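Local coordinates for protein leucine aminopeptidase (Parabacteroides distasonis, PDB 3TC8) that binds zinc and probably acts as an aminopeptidase of the M28 family, removing residues from the amino termini of peptides, at residues S105-D110 / E159-P164. Sequence-based numbering, arbitrary orientation.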
loop_
_atom_site.group_PDB
_atom_site.type_symbol
_atom_site.label_atom_id
_atom_site.label_comp_id
_atom_site.label_asym_id
_atom_site.label_seq_id
_atom_site.Cartn_x
_atom_site.Cartn_y
_atom_site.Cartn_z
ATOM N N SER A 105 -9.135 4.781 -4.146
ATOM C CA SER A 105 -10.023 5.011 -3.008
ATOM C C SER A 105 -11.327 4.262 -3.219
ATOM O O SER A 105 -11.885 4.216 -4.308
ATOM C CB SER A 105 -10.385 6.532 -2.941
ATOM O OG SER A 105 -9.251 7.350 -2.891
ATOM N N ARG A 106 -11.861 3.718 -2.137
ATOM C CA ARG A 106 -13.121 2.995 -2.191
ATOM C C ARG A 106 -14.264 3.927 -2.604
ATOM O O ARG A 106 -14.412 5.003 -2.038
ATOM C CB ARG A 106 -13.383 2.359 -0.831
ATOM C CG ARG A 106 -14.641 1.484 -0.754
ATOM C CD ARG A 106 -14.447 0.352 0.216
ATOM N NE ARG A 106 -15.624 -0.500 0.399
ATOM C CZ ARG A 106 -15.948 -1.470 -0.437
ATOM N NH1 ARG A 106 -15.322 -1.635 -1.574
ATOM N NH2 ARG A 106 -17.005 -2.244 -0.205
ATOM N N PRO A 107 -15.170 3.442 -3.443
ATOM C CA PRO A 107 -16.320 4.263 -3.873
ATOM C C PRO A 107 -17.489 4.313 -2.888
ATOM O O PRO A 107 -18.479 4.966 -3.165
ATOM C CB PRO A 107 -16.735 3.621 -5.177
ATOM C CG PRO A 107 -16.353 2.183 -5.021
ATOM C CD PRO A 107 -15.023 2.264 -4.329
ATOM N N TYR A 108 -17.340 3.596 -1.802
ATOM C CA TYR A 108 -18.354 3.419 -0.788
ATOM C C TYR A 108 -17.775 3.715 0.588
ATOM O O TYR A 108 -16.566 3.652 0.792
ATOM C CB TYR A 108 -18.892 1.977 -0.764
ATOM C CG TYR A 108 -19.205 1.381 -2.100
ATOM C CD1 TYR A 108 -20.086 1.984 -2.983
ATOM C CD2 TYR A 108 -18.568 0.229 -2.523
ATOM C CE1 TYR A 108 -20.355 1.420 -4.211
ATOM C CE2 TYR A 108 -18.808 -0.346 -3.782
ATOM C CZ TYR A 108 -19.692 0.279 -4.612
ATOM O OH TYR A 108 -19.960 -0.306 -5.827
ATOM N N SER A 109 -18.640 4.058 1.510
ATOM C CA SER A 109 -18.316 4.170 2.940
ATOM C C SER A 109 -19.215 3.201 3.701
ATOM O O SER A 109 -20.049 3.589 4.500
ATOM C CB SER A 109 -18.465 5.598 3.421
ATOM O OG SER A 109 -17.670 6.471 2.645
ATOM N N ASP A 110 -19.040 1.904 3.388
ATOM C CA ASP A 110 -20.042 0.904 3.731
ATOM C C ASP A 110 -20.027 0.447 5.174
ATOM O O ASP A 110 -20.927 -0.262 5.559
ATOM C CB ASP A 110 -20.011 -0.275 2.751
ATOM C CG ASP A 110 -18.623 -0.897 2.513
ATOM O OD1 ASP A 110 -17.606 -0.175 2.431
ATOM O OD2 ASP A 110 -18.593 -2.157 2.335
ATOM N N GLU A 159 -7.886 -1.920 -5.711
ATOM C CA GLU A 159 -7.830 -2.809 -4.589
ATOM C C GLU A 159 -9.111 -2.804 -3.765
ATOM O O GLU A 159 -9.430 -3.814 -3.153
ATOM C CB GLU A 159 -6.631 -2.453 -3.697
ATOM C CG GLU A 159 -6.471 -3.323 -2.445
ATOM C CD GLU A 159 -7.326 -2.993 -1.247
ATOM O OE1 GLU A 159 -7.716 -1.806 -1.129
ATOM O OE2 GLU A 159 -7.596 -3.947 -0.430
ATOM N N ASP A 160 -9.752 -1.634 -3.718
ATOM C CA ASP A 160 -10.757 -1.370 -2.672
ATOM C C ASP A 160 -12.165 -1.155 -3.272
ATOM O O ASP A 160 -12.960 -0.413 -2.697
ATOM C CB ASP A 160 -10.339 -0.188 -1.805
ATOM C CG ASP A 160 -10.630 -0.397 -0.351
ATOM O OD1 ASP A 160 -11.024 -1.494 0.065
ATOM O OD2 ASP A 160 -10.440 0.520 0.413
ATOM N N TYR A 161 -12.457 -1.890 -4.332
ATOM C CA TYR A 161 -13.742 -1.857 -5.049
ATOM C C TYR A 161 -14.472 -3.200 -4.872
ATOM O O TYR A 161 -15.315 -3.564 -5.685
ATOM C CB TYR A 161 -13.508 -1.509 -6.538
ATOM C CG TYR A 161 -14.557 -0.653 -7.226
ATOM C CD1 TYR A 161 -15.867 -1.107 -7.475
ATOM C CD2 TYR A 161 -14.224 0.602 -7.719
ATOM C CE1 TYR A 161 -16.748 -0.311 -8.166
ATOM C CE2 TYR A 161 -15.106 1.378 -8.449
ATOM C CZ TYR A 161 -16.378 0.892 -8.660
ATOM O OH TYR A 161 -17.257 1.678 -9.396
ATOM N N GLY A 162 -14.198 -3.912 -3.794
ATOM C CA GLY A 162 -14.846 -5.183 -3.528
ATOM C C GLY A 162 -16.264 -5.017 -3.041
ATOM O O GLY A 162 -16.727 -3.920 -2.706
ATOM N N THR A 163 -16.979 -6.132 -3.015
ATOM C CA THR A 163 -18.398 -6.167 -2.666
ATOM C C THR A 163 -18.643 -5.399 -1.376
ATOM O O THR A 163 -18.036 -5.714 -0.340
ATOM C CB THR A 163 -18.865 -7.616 -2.465
ATOM O OG1 THR A 163 -18.543 -8.360 -3.646
ATOM C CG2 THR A 163 -20.368 -7.668 -2.176
ATOM N N PRO A 164 -19.597 -4.447 -1.373
ATOM C CA PRO A 164 -19.872 -3.715 -0.136
ATOM C C PRO A 164 -20.857 -4.445 0.776
ATOM O O PRO A 164 -21.593 -5.353 0.359
ATOM C CB PRO A 164 -20.454 -2.403 -0.642
ATOM C CG PRO A 164 -21.096 -2.765 -1.913
ATOM C CD PRO A 164 -20.258 -3.833 -2.530
HETATM O O HOH W 1 -9.795 3.117 -0.095
#
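The side chain of Arg106 crosses that of Asp160, a zinc ligand together with Asp127 and His281, at about a right angle. A water accepts from Arg106 N and donates to Asp160 OD2, the latter at 2.7 Å. With CG anti to the backbone N (chi1 -176°) and a bend at chi2, Arg106 curls its aliphatic part (CB, CG and CD) round Asp160 O and brings NH1 back to that same carbonyl (2.9 Å), from above the carbonyl plane. Arg106 NH1 and NH2 also converge end-on upon Gly162 O, NH2 at 3.0 Å, both approaching from one face of its peptide plane. Next along the chain, Pro107 sets CG over the face of the Tyr161 ring, 3.7 Å from its centroid. Tyr108 turns its ring edge, at CD2, onto one face of the guanidinium and receives Pro164 CG over its own ring, while its OH is hydrogen-bonded to Tyr75 OH. Asp110 OD1 takes Arg106 NE at 2.9 Å in a salt bridge, OD2 takes NH2, and Pro164 packs against the carboxylate. Five hydrogen bonds near the guanidinium plane thus fix its rotation, and the buried positive charge, probably balanced by Asp110, ties two loops following adjacent parallel strands together beside the zinc site.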